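Local coordinates for aldehyde dehydrogenase (Trypanosoma brucei, PDB 5MYP), which probably oxidises aldehydes to carboxylic acids with NAD+ as electron acceptor, at residues 7-12 against 178-183; 42-47 against 86-91; 320-325 against 345-350; 393-398 against 415-420. All coordinates share one frame; numbering follows the deposited sequence.

Contact 1: 7-12 against 178-183; sequences GVPENT and IVNGGV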
loop_
_atom_site.group_PDB
_atom_site.type_symbol
_atom_site.label_atom_id
_atom_site.label_comp_id
_atom_site.label_asym_id
_atom_site.label_seq_id
_atom_site.Cartn_x
_atom_site.Cartn_y
_atom_site.Cartn_z
ATOM N N GLY A 7 2.949 -8.375 37.265
ATOM C CA GLY A 7 2.058 -7.546 36.443
ATOM C C GLY A 7 2.728 -6.849 35.265
ATOM O O GLY A 7 2.138 -5.946 34.670
ATOM N N VAL A 8 3.952 -7.267 34.928
ATOM C CA VAL A 8 4.746 -6.655 33.857
ATOM C C VAL A 8 5.558 -7.748 33.144
ATOM O O VAL A 8 6.041 -8.677 33.799
ATOM C CB VAL A 8 5.702 -5.556 34.402
ATOM C CG1 VAL A 8 4.929 -4.321 34.848
ATOM C CG2 VAL A 8 6.578 -6.069 35.548
ATOM N N PRO A 9 5.698 -7.659 31.805
ATOM C CA PRO A 9 6.571 -8.607 31.120
ATOM C C PRO A 9 8.042 -8.210 31.265
ATOM O O PRO A 9 8.352 -7.024 31.397
ATOM C CB PRO A 9 6.116 -8.502 29.661
ATOM C CG PRO A 9 5.634 -7.110 29.527
ATOM C CD PRO A 9 5.039 -6.742 30.855
ATOM N N GLU A 10 8.932 -9.197 31.251
ATOM C CA GLU A 10 10.369 -8.934 31.236
ATOM C C GLU A 10 10.736 -8.308 29.891
ATOM O O GLU A 10 10.279 -8.779 28.850
ATOM C CB GLU A 10 11.153 -10.231 31.449
ATOM C CG GLU A 10 12.659 -10.041 31.597
ATOM C CD GLU A 10 13.406 -11.351 31.815
ATOM O OE1 GLU A 10 12.841 -12.277 32.441
ATOM O OE2 GLU A 10 14.570 -11.456 31.364
ATOM N N ASN A 11 11.545 -7.246 29.916
ATOM C CA ASN A 11 12.029 -6.618 28.683
ATOM C C ASN A 11 12.917 -7.598 27.923
ATOM O O ASN A 11 13.755 -8.274 28.519
ATOM C CB ASN A 11 12.831 -5.346 28.977
ATOM C CG ASN A 11 11.975 -4.202 29.498
ATOM O OD1 ASN A 11 10.793 -4.079 29.174
ATOM N ND2 ASN A 11 12.582 -3.340 30.299
ATOM N N THR A 12 12.714 -7.684 26.608
ATOM C CA THR A 12 13.574 -8.492 25.754
ATOM C C THR A 12 14.938 -7.815 25.673
ATOM O O THR A 12 15.013 -6.616 25.408
ATOM C CB THR A 12 12.992 -8.628 24.333
ATOM O OG1 THR A 12 11.615 -9.032 24.419
ATOM C CG2 THR A 12 13.795 -9.642 23.504
ATOM N N ILE A 178 8.097 -12.776 20.066
ATOM C CA ILE A 178 7.601 -11.684 20.905
ATOM C C ILE A 178 8.770 -10.811 21.359
ATOM O O ILE A 178 9.781 -11.325 21.842
ATOM C CB ILE A 178 6.825 -12.198 22.140
ATOM C CG1 ILE A 178 5.700 -13.167 21.717
ATOM C CG2 ILE A 178 6.255 -11.023 22.934
ATOM C CD1 ILE A 178 4.994 -13.856 22.870
ATOM N N VAL A 179 8.629 -9.498 21.178
ATOM C CA VAL A 179 9.582 -8.522 21.709
ATOM C C VAL A 179 8.818 -7.625 22.678
ATOM O O VAL A 179 7.852 -6.979 22.288
ATOM C CB VAL A 179 10.243 -7.685 20.590
ATOM C CG1 VAL A 179 11.114 -6.575 21.179
ATOM C CG2 VAL A 179 11.073 -8.573 19.679
ATOM N N ASN A 180 9.267 -7.582 23.930
ATOM C CA ASN A 180 8.641 -6.777 24.973
ATOM C C ASN A 180 9.562 -5.625 25.359
ATOM O O ASN A 180 10.780 -5.795 25.427
ATOM C CB ASN A 180 8.323 -7.646 26.205
ATOM C CG ASN A 180 7.004 -8.393 26.069
ATOM O OD1 ASN A 180 5.964 -7.769 25.918
ATOM N ND2 ASN A 180 7.041 -9.729 26.129
ATOM N N GLY A 181 8.963 -4.458 25.592
ATOM C CA GLY A 181 9.691 -3.280 26.064
ATOM C C GLY A 181 9.125 -1.978 25.545
ATOM O O GLY A 181 8.026 -1.946 24.996
ATOM N N GLY A 182 9.901 -0.909 25.704
ATOM C CA GLY A 182 9.489 0.444 25.321
ATOM C C GLY A 182 10.231 0.912 24.081
ATOM O O GLY A 182 10.366 0.163 23.108
ATOM N N VAL A 183 10.728 2.148 24.126
ATOM C CA VAL A 183 11.348 2.789 22.967
ATOM C C VAL A 183 12.632 2.081 22.547
ATOM O O VAL A 183 12.845 1.856 21.355
ATOM C CB VAL A 183 11.620 4.296 23.227
ATOM C CG1 VAL A 183 12.431 4.930 22.097
ATOM C CG2 VAL A 183 10.297 5.035 23.396
HETATM O O HOH W 1 9.365 -10.839 27.287
#

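Contact 2: 42-47 against 86-91; sequences VLRSLL and HLIEHM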
loop_
_atom_site.group_PDB
_atom_site.type_symbol
_atom_site.label_atom_id
_atom_site.label_comp_id
_atom_site.label_asym_id
_atom_site.label_seq_id
_atom_site.Cartn_x
_atom_site.Cartn_y
_atom_site.Cartn_z
ATOM N N VAL A 42 -2.606 -23.308 13.347
ATOM C CA VAL A 42 -2.186 -22.123 14.107
ATOM C C VAL A 42 -3.374 -21.220 14.456
ATOM O O VAL A 42 -3.473 -20.735 15.588
ATOM C CB VAL A 42 -1.105 -21.314 13.347
ATOM C CG1 VAL A 42 -0.840 -19.965 13.994
ATOM C CG2 VAL A 42 0.187 -22.107 13.266
ATOM N N LEU A 43 -4.260 -20.995 13.487
ATOM C CA LEU A 43 -5.465 -20.197 13.723
ATOM C C LEU A 43 -6.378 -20.838 14.762
ATOM O O LEU A 43 -6.851 -20.151 15.662
ATOM C CB LEU A 43 -6.226 -19.942 12.419
ATOM C CG LEU A 43 -5.520 -19.020 11.412
ATOM C CD1 LEU A 43 -6.318 -18.998 10.121
ATOM C CD2 LEU A 43 -5.322 -17.603 11.955
ATOM N N ARG A 44 -6.615 -22.145 14.635
ATOM C CA ARG A 44 -7.405 -22.894 15.629
ATOM C C ARG A 44 -6.786 -22.829 17.030
ATOM O O ARG A 44 -7.503 -22.725 18.024
ATOM C CB ARG A 44 -7.579 -24.360 15.216
ATOM C CG ARG A 44 -8.593 -24.574 14.098
ATOM C CD ARG A 44 -9.020 -26.032 13.975
ATOM N NE ARG A 44 -7.921 -26.982 14.178
ATOM C CZ ARG A 44 -7.163 -27.534 13.223
ATOM N NH1 ARG A 44 -7.345 -27.270 11.924
ATOM N NH2 ARG A 44 -6.200 -28.385 13.577
ATOM N N SER A 45 -5.443 -22.893 17.109
ATOM C CA SER A 45 -4.710 -22.771 18.383
ATOM C C SER A 45 -4.831 -21.375 18.990
ATOM O O SER A 45 -4.933 -21.238 20.208
ATOM C CB SER A 45 -3.231 -23.120 18.201
ATOM O OG SER A 45 -3.072 -24.397 17.614
ATOM N N LEU A 46 -4.818 -20.343 18.146
ATOM C CA LEU A 46 -5.049 -18.962 18.604
ATOM C C LEU A 46 -6.504 -18.733 19.047
ATOM O O LEU A 46 -6.749 -17.964 19.970
ATOM C CB LEU A 46 -4.622 -17.939 17.544
ATOM C CG LEU A 46 -3.107 -17.805 17.381
ATOM C CD1 LEU A 46 -2.744 -16.986 16.154
ATOM C CD2 LEU A 46 -2.462 -17.209 18.625
ATOM N N LEU A 47 -7.459 -19.402 18.402
ATOM C CA LEU A 47 -8.840 -19.433 18.902
ATOM C C LEU A 47 -8.882 -20.035 20.307
ATOM O O LEU A 47 -9.512 -19.470 21.208
ATOM C CB LEU A 47 -9.763 -20.218 17.964
ATOM C CG LEU A 47 -11.235 -20.382 18.350
ATOM C CD1 LEU A 47 -11.898 -19.041 18.580
ATOM C CD2 LEU A 47 -11.966 -21.156 17.264
ATOM N N HIS A 86 -13.861 -16.425 10.719
ATOM C CA HIS A 86 -13.843 -15.883 9.361
ATOM C C HIS A 86 -12.631 -16.385 8.575
ATOM O O HIS A 86 -12.780 -16.897 7.468
ATOM C CB HIS A 86 -13.842 -14.346 9.399
ATOM C CG HIS A 86 -13.749 -13.701 8.052
ATOM N ND1 HIS A 86 -14.816 -13.060 7.460
ATOM C CD2 HIS A 86 -12.718 -13.602 7.177
ATOM C CE1 HIS A 86 -14.447 -12.598 6.278
ATOM N NE2 HIS A 86 -13.179 -12.914 6.083
ATOM N N LEU A 87 -11.440 -16.233 9.150
ATOM C CA LEU A 87 -10.196 -16.580 8.452
ATOM C C LEU A 87 -10.068 -18.079 8.168
ATOM O O LEU A 87 -9.639 -18.456 7.077
ATOM C CB LEU A 87 -8.964 -16.050 9.211
ATOM C CG LEU A 87 -8.814 -14.517 9.188
ATOM C CD1 LEU A 87 -7.720 -14.073 10.145
ATOM C CD2 LEU A 87 -8.543 -13.990 7.782
ATOM N N ILE A 88 -10.462 -18.923 9.124
ATOM C CA ILE A 88 -10.461 -20.381 8.914
ATOM C C ILE A 88 -11.481 -20.772 7.835
ATOM O O ILE A 88 -11.137 -21.489 6.892
ATOM C CB ILE A 88 -10.730 -21.168 10.223
ATOM C CG1 ILE A 88 -9.571 -20.972 11.206
ATOM C CG2 ILE A 88 -10.916 -22.662 9.937
ATOM C CD1 ILE A 88 -9.868 -21.422 12.624
ATOM N N GLU A 89 -12.716 -20.290 7.980
ATOM C CA GLU A 89 -13.807 -20.598 7.035
ATOM C C GLU A 89 -13.498 -20.223 5.590
ATOM O O GLU A 89 -13.821 -20.982 4.676
ATOM C CB GLU A 89 -15.101 -19.876 7.437
ATOM C CG GLU A 89 -15.841 -20.480 8.624
ATOM C CD GLU A 89 -16.927 -19.563 9.166
ATOM O OE1 GLU A 89 -17.388 -18.663 8.421
ATOM O OE2 GLU A 89 -17.322 -19.742 10.338
ATOM N N HIS A 90 -12.889 -19.053 5.391
ATOM C CA HIS A 90 -12.693 -18.491 4.049
ATOM C C HIS A 90 -11.281 -18.660 3.461
ATOM O O HIS A 90 -11.039 -18.207 2.345
ATOM C CB HIS A 90 -13.078 -17.005 4.050
ATOM C CG HIS A 90 -14.505 -16.752 4.423
ATOM N ND1 HIS A 90 -15.566 -17.259 3.704
ATOM C CD2 HIS A 90 -15.048 -16.042 5.438
ATOM C CE1 HIS A 90 -16.701 -16.879 4.264
ATOM N NE2 HIS A 90 -16.414 -16.141 5.322
ATOM N N MET A 91 -10.368 -19.321 4.177
ATOM C CA MET A 91 -8.961 -19.420 3.741
ATOM C C MET A 91 -8.813 -20.036 2.354
ATOM O O MET A 91 -8.080 -19.513 1.512
ATOM C CB MET A 91 -8.127 -20.243 4.722
ATOM C CG MET A 91 -6.631 -20.216 4.439
ATOM S SD MET A 91 -5.732 -21.251 5.604
ATOM C CE MET A 91 -5.820 -20.213 7.055
#

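Contact 3: 320-325 against 345-350; sequences SHFQRL and LTIAPT. Unlike the reference sequence in segment 320-325: Gln323 (reference His).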
loop_
_atom_site.group_PDB
_atom_site.type_symbol
_atom_site.label_atom_id
_atom_site.label_comp_id
_atom_site.label_asym_id
_atom_site.label_seq_id
_atom_site.Cartn_x
_atom_site.Cartn_y
_atom_site.Cartn_z
ATOM N N SER A 320 -0.315 12.295 33.002
ATOM C CA SER A 320 -0.054 13.269 31.934
ATOM C C SER A 320 -1.263 13.472 31.019
ATOM O O SER A 320 -1.654 14.605 30.740
ATOM C CB SER A 320 1.147 12.824 31.100
ATOM O OG SER A 320 2.286 12.650 31.927
ATOM N N HIS A 321 -1.850 12.365 30.571
ATOM C CA HIS A 321 -3.070 12.405 29.755
ATOM C C HIS A 321 -4.267 12.969 30.536
ATOM O O HIS A 321 -5.083 13.696 29.972
ATOM C CB HIS A 321 -3.396 11.017 29.183
ATOM C CG HIS A 321 -2.529 10.620 28.023
ATOM N ND1 HIS A 321 -3.048 10.165 26.828
ATOM C CD2 HIS A 321 -1.183 10.625 27.869
ATOM C CE1 HIS A 321 -2.059 9.897 25.993
ATOM N NE2 HIS A 321 -0.918 10.170 26.600
ATOM N N PHE A 322 -4.355 12.640 31.828
ATOM C CA PHE A 322 -5.392 13.187 32.709
ATOM C C PHE A 322 -5.342 14.722 32.761
ATOM O O PHE A 322 -6.362 15.378 32.555
ATOM C CB PHE A 322 -5.271 12.599 34.125
ATOM C CG PHE A 322 -6.275 13.143 35.098
ATOM C CD1 PHE A 322 -6.011 14.307 35.820
ATOM C CD2 PHE A 322 -7.485 12.492 35.304
ATOM C CE1 PHE A 322 -6.937 14.816 36.715
ATOM C CE2 PHE A 322 -8.415 12.996 36.201
ATOM C CZ PHE A 322 -8.142 14.161 36.905
ATOM N N GLN A 323 -4.159 15.274 33.034
ATOM C CA GLN A 323 -3.977 16.729 33.127
ATOM C C GLN A 323 -4.283 17.438 31.804
ATOM O O GLN A 323 -4.898 18.502 31.800
ATOM C CB GLN A 323 -2.554 17.070 33.592
ATOM C CG GLN A 323 -2.249 16.626 35.017
ATOM C CD GLN A 323 -0.760 16.515 35.305
ATOM O OE1 GLN A 323 0.051 17.267 34.764
ATOM N NE2 GLN A 323 -0.397 15.577 36.173
ATOM N N ARG A 324 -3.856 16.838 30.692
ATOM C CA ARG A 324 -4.159 17.348 29.340
ATOM C C ARG A 324 -5.670 17.454 29.082
ATOM O O ARG A 324 -6.145 18.461 28.559
ATOM C CB ARG A 324 -3.504 16.436 28.290
ATOM C CG ARG A 324 -3.767 16.790 26.832
ATOM C CD ARG A 324 -2.989 15.861 25.911
ATOM N NE ARG A 324 -3.402 15.983 24.511
ATOM C CZ ARG A 324 -4.458 15.384 23.946
ATOM N NH1 ARG A 324 -5.279 14.589 24.640
ATOM N NH2 ARG A 324 -4.704 15.595 22.654
ATOM N N LEU A 325 -6.410 16.414 29.465
ATOM C CA LEU A 325 -7.866 16.390 29.302
ATOM C C LEU A 325 -8.569 17.393 30.218
ATOM O O LEU A 325 -9.528 18.042 29.801
ATOM C CB LEU A 325 -8.416 14.978 29.532
ATOM C CG LEU A 325 -8.009 13.957 28.459
ATOM C CD1 LEU A 325 -8.181 12.532 28.963
ATOM C CD2 LEU A 325 -8.793 14.169 27.171
ATOM N N LEU A 345 -7.489 8.561 38.299
ATOM C CA LEU A 345 -7.477 8.914 36.869
ATOM C C LEU A 345 -8.866 8.769 36.217
ATOM O O LEU A 345 -9.021 8.171 35.149
ATOM C CB LEU A 345 -6.411 8.092 36.133
ATOM C CG LEU A 345 -4.960 8.259 36.608
ATOM C CD1 LEU A 345 -4.068 7.181 36.011
ATOM C CD2 LEU A 345 -4.429 9.644 36.259
ATOM N N THR A 346 -9.865 9.325 36.895
ATOM C CA THR A 346 -11.258 9.233 36.483
ATOM C C THR A 346 -11.713 10.594 35.983
ATOM O O THR A 346 -11.594 11.578 36.708
ATOM C CB THR A 346 -12.151 8.803 37.661
ATOM O OG1 THR A 346 -11.687 7.556 38.189
ATOM C CG2 THR A 346 -13.583 8.634 37.212
ATOM N N ILE A 347 -12.194 10.649 34.741
ATOM C CA ILE A 347 -12.840 11.844 34.190
ATOM C C ILE A 347 -14.168 11.413 33.564
ATOM O O ILE A 347 -14.181 10.625 32.621
ATOM C CB ILE A 347 -11.979 12.549 33.117
ATOM C CG1 ILE A 347 -10.608 12.945 33.682
ATOM C CG2 ILE A 347 -12.704 13.783 32.565
ATOM C CD1 ILE A 347 -9.646 13.498 32.649
ATOM N N ALA A 348 -15.280 11.922 34.094
ATOM C CA ALA A 348 -16.599 11.595 33.552
ATOM C C ALA A 348 -16.789 12.261 32.183
ATOM O O ALA A 348 -16.162 13.288 31.910
ATOM C CB ALA A 348 -17.699 12.038 34.506
ATOM N N PRO A 349 -17.650 11.682 31.319
ATOM C CA PRO A 349 -17.924 12.317 30.031
ATOM C C PRO A 349 -18.400 13.754 30.211
ATOM O O PRO A 349 -19.279 14.017 31.038
ATOM C CB PRO A 349 -19.018 11.438 29.413
ATOM C CG PRO A 349 -18.888 10.130 30.098
ATOM C CD PRO A 349 -18.410 10.434 31.484
ATOM N N THR A 350 -17.784 14.665 29.465
ATOM C CA THR A 350 -17.970 16.093 29.650
ATOM C C THR A 350 -18.277 16.739 28.306
ATOM O O THR A 350 -17.503 16.595 27.359
ATOM C CB THR A 350 -16.710 16.712 30.272
ATOM O OG1 THR A 350 -16.487 16.125 31.564
ATOM C CG2 THR A 350 -16.832 18.229 30.408
#

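Contact 4: 393-398 against 415-420; sequences LALYVF and GAVVVN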
loop_
_atom_site.group_PDB
_atom_site.type_symbol
_atom_site.label_atom_id
_atom_site.label_comp_id
_atom_site.label_asym_id
_atom_site.label_seq_id
_atom_site.Cartn_x
_atom_site.Cartn_y
_atom_site.Cartn_z
ATOM N N LEU A 393 -10.064 8.953 11.099
ATOM C CA LEU A 393 -10.295 7.529 10.876
ATOM C C LEU A 393 -11.776 7.215 10.638
ATOM O O LEU A 393 -12.103 6.312 9.871
ATOM C CB LEU A 393 -9.768 6.717 12.061
ATOM C CG LEU A 393 -9.705 5.196 11.918
ATOM C CD1 LEU A 393 -8.912 4.782 10.685
ATOM C CD2 LEU A 393 -9.098 4.581 13.168
ATOM N N ALA A 394 -12.663 7.956 11.298
ATOM C CA ALA A 394 -14.104 7.784 11.123
ATOM C C ALA A 394 -14.795 9.134 10.979
ATOM O O ALA A 394 -14.294 10.152 11.445
ATOM C CB ALA A 394 -14.685 7.011 12.297
ATOM N N LEU A 395 -15.933 9.128 10.298
ATOM C CA LEU A 395 -16.818 10.284 10.211
ATOM C C LEU A 395 -18.236 9.772 10.402
ATOM O O LEU A 395 -18.631 8.787 9.778
ATOM C CB LEU A 395 -16.666 10.982 8.857
ATOM C CG LEU A 395 -17.544 12.214 8.587
ATOM C CD1 LEU A 395 -16.809 13.234 7.728
ATOM C CD2 LEU A 395 -18.870 11.847 7.938
ATOM N N TYR A 396 -18.998 10.447 11.253
ATOM C CA TYR A 396 -20.332 10.002 11.627
ATOM C C TYR A 396 -21.360 11.064 11.255
ATOM O O TYR A 396 -21.140 12.248 11.502
ATOM C CB TYR A 396 -20.371 9.713 13.127
ATOM C CG TYR A 396 -19.334 8.704 13.576
ATOM C CD1 TYR A 396 -19.280 7.443 12.995
ATOM C CD2 TYR A 396 -18.414 9.004 14.585
ATOM C CE1 TYR A 396 -18.336 6.507 13.392
ATOM C CE2 TYR A 396 -17.471 8.073 14.996
ATOM C CZ TYR A 396 -17.438 6.824 14.394
ATOM O OH TYR A 396 -16.524 5.877 14.797
ATOM N N VAL A 397 -22.469 10.637 10.651
ATOM C CA VAL A 397 -23.547 11.541 10.241
ATOM C C VAL A 397 -24.876 10.994 10.748
ATOM O O VAL A 397 -25.256 9.879 10.401
ATOM C CB VAL A 397 -23.626 11.692 8.702
ATOM C CG1 VAL A 397 -24.709 12.700 8.310
ATOM C CG2 VAL A 397 -22.271 12.100 8.138
ATOM N N PHE A 398 -25.567 11.773 11.576
ATOM C CA PHE A 398 -26.917 11.436 12.017
ATOM C C PHE A 398 -27.906 12.275 11.219
ATOM O O PHE A 398 -27.901 13.503 11.317
ATOM C CB PHE A 398 -27.080 11.660 13.521
ATOM C CG PHE A 398 -26.388 10.624 14.358
ATOM C CD1 PHE A 398 -25.034 10.742 14.651
ATOM C CD2 PHE A 398 -27.085 9.528 14.855
ATOM C CE1 PHE A 398 -24.388 9.785 15.422
ATOM C CE2 PHE A 398 -26.446 8.567 15.625
ATOM C CZ PHE A 398 -25.093 8.697 15.911
ATOM N N GLY A 415 -11.434 7.726 7.017
ATOM C CA GLY A 415 -11.181 6.288 6.933
ATOM C C GLY A 415 -12.451 5.471 6.728
ATOM O O GLY A 415 -12.413 4.416 6.109
ATOM N N ALA A 416 -13.567 5.961 7.263
ATOM C CA ALA A 416 -14.880 5.364 7.040
ATOM C C ALA A 416 -15.981 6.378 7.331
ATOM O O ALA A 416 -15.730 7.415 7.947
ATOM C CB ALA A 416 -15.061 4.139 7.925
ATOM N N VAL A 417 -17.190 6.065 6.870
ATOM C CA VAL A 417 -18.398 6.811 7.219
ATOM C C VAL A 417 -19.422 5.832 7.785
ATOM O O VAL A 417 -19.656 4.773 7.194
ATOM C CB VAL A 417 -19.011 7.532 5.998
ATOM C CG1 VAL A 417 -20.307 8.255 6.372
ATOM C CG2 VAL A 417 -18.005 8.500 5.401
ATOM N N VAL A 418 -20.008 6.181 8.931
ATOM C CA VAL A 418 -21.181 5.482 9.447
ATOM C C VAL A 418 -22.326 6.485 9.527
ATOM O O VAL A 418 -22.144 7.590 10.048
ATOM C CB VAL A 418 -20.951 4.839 10.833
ATOM C CG1 VAL A 418 -22.127 3.938 11.207
ATOM C CG2 VAL A 418 -19.655 4.044 10.853
ATOM N N VAL A 419 -23.491 6.109 8.998
ATOM C CA VAL A 419 -24.691 6.941 9.090
ATOM C C VAL A 419 -25.577 6.407 10.219
ATOM O O VAL A 419 -25.908 5.214 10.252
ATOM C CB VAL A 419 -25.469 7.001 7.755
ATOM C CG1 VAL A 419 -26.732 7.851 7.889
ATOM C CG2 VAL A 419 -24.573 7.539 6.645
ATOM N N ASN A 420 -25.926 7.303 11.144
ATOM C CA ASN A 420 -26.811 7.028 12.291
ATOM C C ASN A 420 -26.247 6.086 13.355
ATOM O O ASN A 420 -27.001 5.485 14.116
ATOM C CB ASN A 420 -28.211 6.574 11.828
ATOM C CG ASN A 420 -28.917 7.622 10.995
ATOM O OD1 ASN A 420 -28.770 8.819 11.231
ATOM N ND2 ASN A 420 -29.700 7.182 10.023
#

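Contact 1: 7-12 against 178-183
Thr12 OG1 accepts the backbone N-H of Asn180 in a short, nearly straight bond (2.8 Å, 173° at the hydrogen). The bond is paired with a second one in the reverse sense, from Thr12 N to Asn180 O at 3.0 Å, the donor lying tilted from the carbonyl plane. Because Thr12 turns OG1 back beside its own backbone N (chi1 -50°), a single residue of the N-terminal loop grips both backbone polar groups of Asn180. The carbonyl of Asn180 also receives a CA-H...O contact from Asn11. The Asn180 side chain crosses the Pro9 ring at about a right angle, its CG lying 3.7 Å from Pro9 CB. A water bridges the two segments, giving a hydrogen to Glu10 O (2.7 Å) and accepting one from Asn180 ND2 (2.8 Å). Thr164 OG1 is a further partner of ND2, so the water and the threonine both hold this nitrogen of a buried asparagine. Asn11 OD1 comes over Gly181, 3.4 Å from its CA, where the backbone adopts angles suited to glycine. The loop before helix 16-29 is thus tied to the loop leaving strand 176-178, just ahead of helix 183-191. Helix 157-170 takes up Pro9 and Ile178, while Thr12 and Val179 both rest on Ile17 of helix 16-29.

Contact 2: 42-47 against 86-91
Leu43 and Ile88 bury the most surface where helices 36-52 and 69-95 run antiparallel, and their side chains slide past each other in opposite directions. Leu43 CB lies 3.7 Å from Ile88 CG1, a contact between the stems of the two chains and not between their ends. Ile88 sets CG1 beside its backbone N (chi1 -66°), which carries the CG1-CD1 arm across to helix 36-52, alongside Leu43 CB and on to Arg44 CG. Beyond that stem the CD1 branch of Leu43 goes further and meets Met91 tip to tip: Leu43 CD1 and Met91 CE are 3.3 Å apart, tighter than the usual van der Waals separation. Met91 reaches this far by extending through its first two torsions and bending only at chi3 (-74°), so that the methyl turns in toward the leucine. The same CD1 also lies 4.1 Å from Leu87 CB, roughly at right angles to the direction of Met91 CE. No hydrogen bond crosses; the contact is made by hydrocarbon, including the aliphatic stem of Arg44, whose CG lies 3.7 Å from Ile88 CD1 where the two side chains cross at about a right angle. The local axes approach to 10.2 Å with 159° between their N-to-C directions. Leu43 and Leu46 also press on Leu139, so Leu43 sits where helices 36-52, 69-95 and 132-143 meet, while Met91 leans back on Leu36, Arg39 and Lys40.

Contact 3: 320-325 against 345-350
Phe322 brings its ring up to Leu345, Thr346 and Ile347, so that helix 319-328 packs on the strand 346-353 at the point where that strand begins with a G1 beta bulge. The nearest approach is by the ring atom CE2, 3.3 Å from Ile347 CG1. Thr346 O lies at the edge of the ring, in its plane, 3.5 Å from Phe322 CE2. Setting CG anti to the backbone N (chi1 178°) swings the ring out from the helix to reach both. Leu345 closes on the stem of the same residue, with its CD2 at 3.7 Å from Phe322 CB. One turn along the helix, Leu325 CB takes the end of the isoleucine, 3.7 Å from Ile347 CD1, so that Ile347 is held between two side chains of the helix. The bulge itself places Leu345 and Thr346 together opposite Asp341, and the positive phi of Leu345 (51°) belongs to it. Outside this shell, Tyr313 OH binds the carbonyl of Ile347. Thr346 starts its side chain away from the helix, and its OG1 bonds Thr344 OG1 and Arg66 NH2. Arg324, on another side of the helix, forms a salt bridge with Glu364. After Pro349, Thr350 OG1 turns back to give a hydrogen to Ala348 O at 2.9 Å, from 36° above the carbonyl plane, while also bonding Gly338 N.

Contact 4: 393-398 against 415-420
A beta-alpha-beta unit, strand 395-398, helix 402-411 and strand 417-419, brings its two strands side by side here in parallel register, with Leu395 opposite Val417, Tyr396 opposite Val418 and Val397 opposite Val419. Four backbone hydrogen bonds join them: Leu395 N to Ala416 O, Val418 N to Leu395 O (3.1 Å), Val397 N to Val418 O, and Asn420 N to Val397 O (2.8 Å). CA-H...O contacts fill in between, among them Val417 CA to Leu395 O at 3.2 Å. Before the strands proper, Gly415 CA lies 3.1 Å from Leu393 O, an approach that a residue with no side chain permits. On one face of the sheet, Tyr396 sets CG beside its backbone N (chi1 -56°), which brings the ring alongside Val418. The ring meets the valine at its edge, in plane, CD1 being 3.8 Å from Val418 CB, and the tyrosine OH bonds the carbonyl of Ile260. On the other face Leu395 lies alongside Val417, and helix 402-411 covers Val397 and Val419. Strand 229-232 pairs with strand 395-398 on its far edge, and Val417 to Val419 pair with a strand of the second subunit, so the sheet continues across the dimer interface. At the end of the ladder, the Asn420 backbone passes over a face of the Phe398 ring (Phe398 CE2 to Asn420 C 3.4 Å). Asn420 OD1 reaches back to within 3.3 Å of Phe398 CA and also bonds Ser399 N, while its ND2 bonds Arg462 O of the second subunit.

How the contacts relate
Contact 4 is the one beside the predicted active site: the side chain of Leu393 comes within about 4 Å of those of both Cys259 and Glu223, whereas contacts 1, 2 and 3 lie away from it. Contacts 3 and 4 reach the same mixed sheet, their centres about 25 Å apart and nearest atoms about 14 Å. Contact 1 borders the other sheet, at strand 176-178, and is about 36 Å from contact 4 between centres, across the middle of the chain. Contact 2 falls in sequence between the segments of contact 1, yet their nearest atoms remain about 9 Å apart. The second subunit meets contact 4 extensively and reaches segment 86-91 through a weak hydrogen bond from His90 to its Glu103.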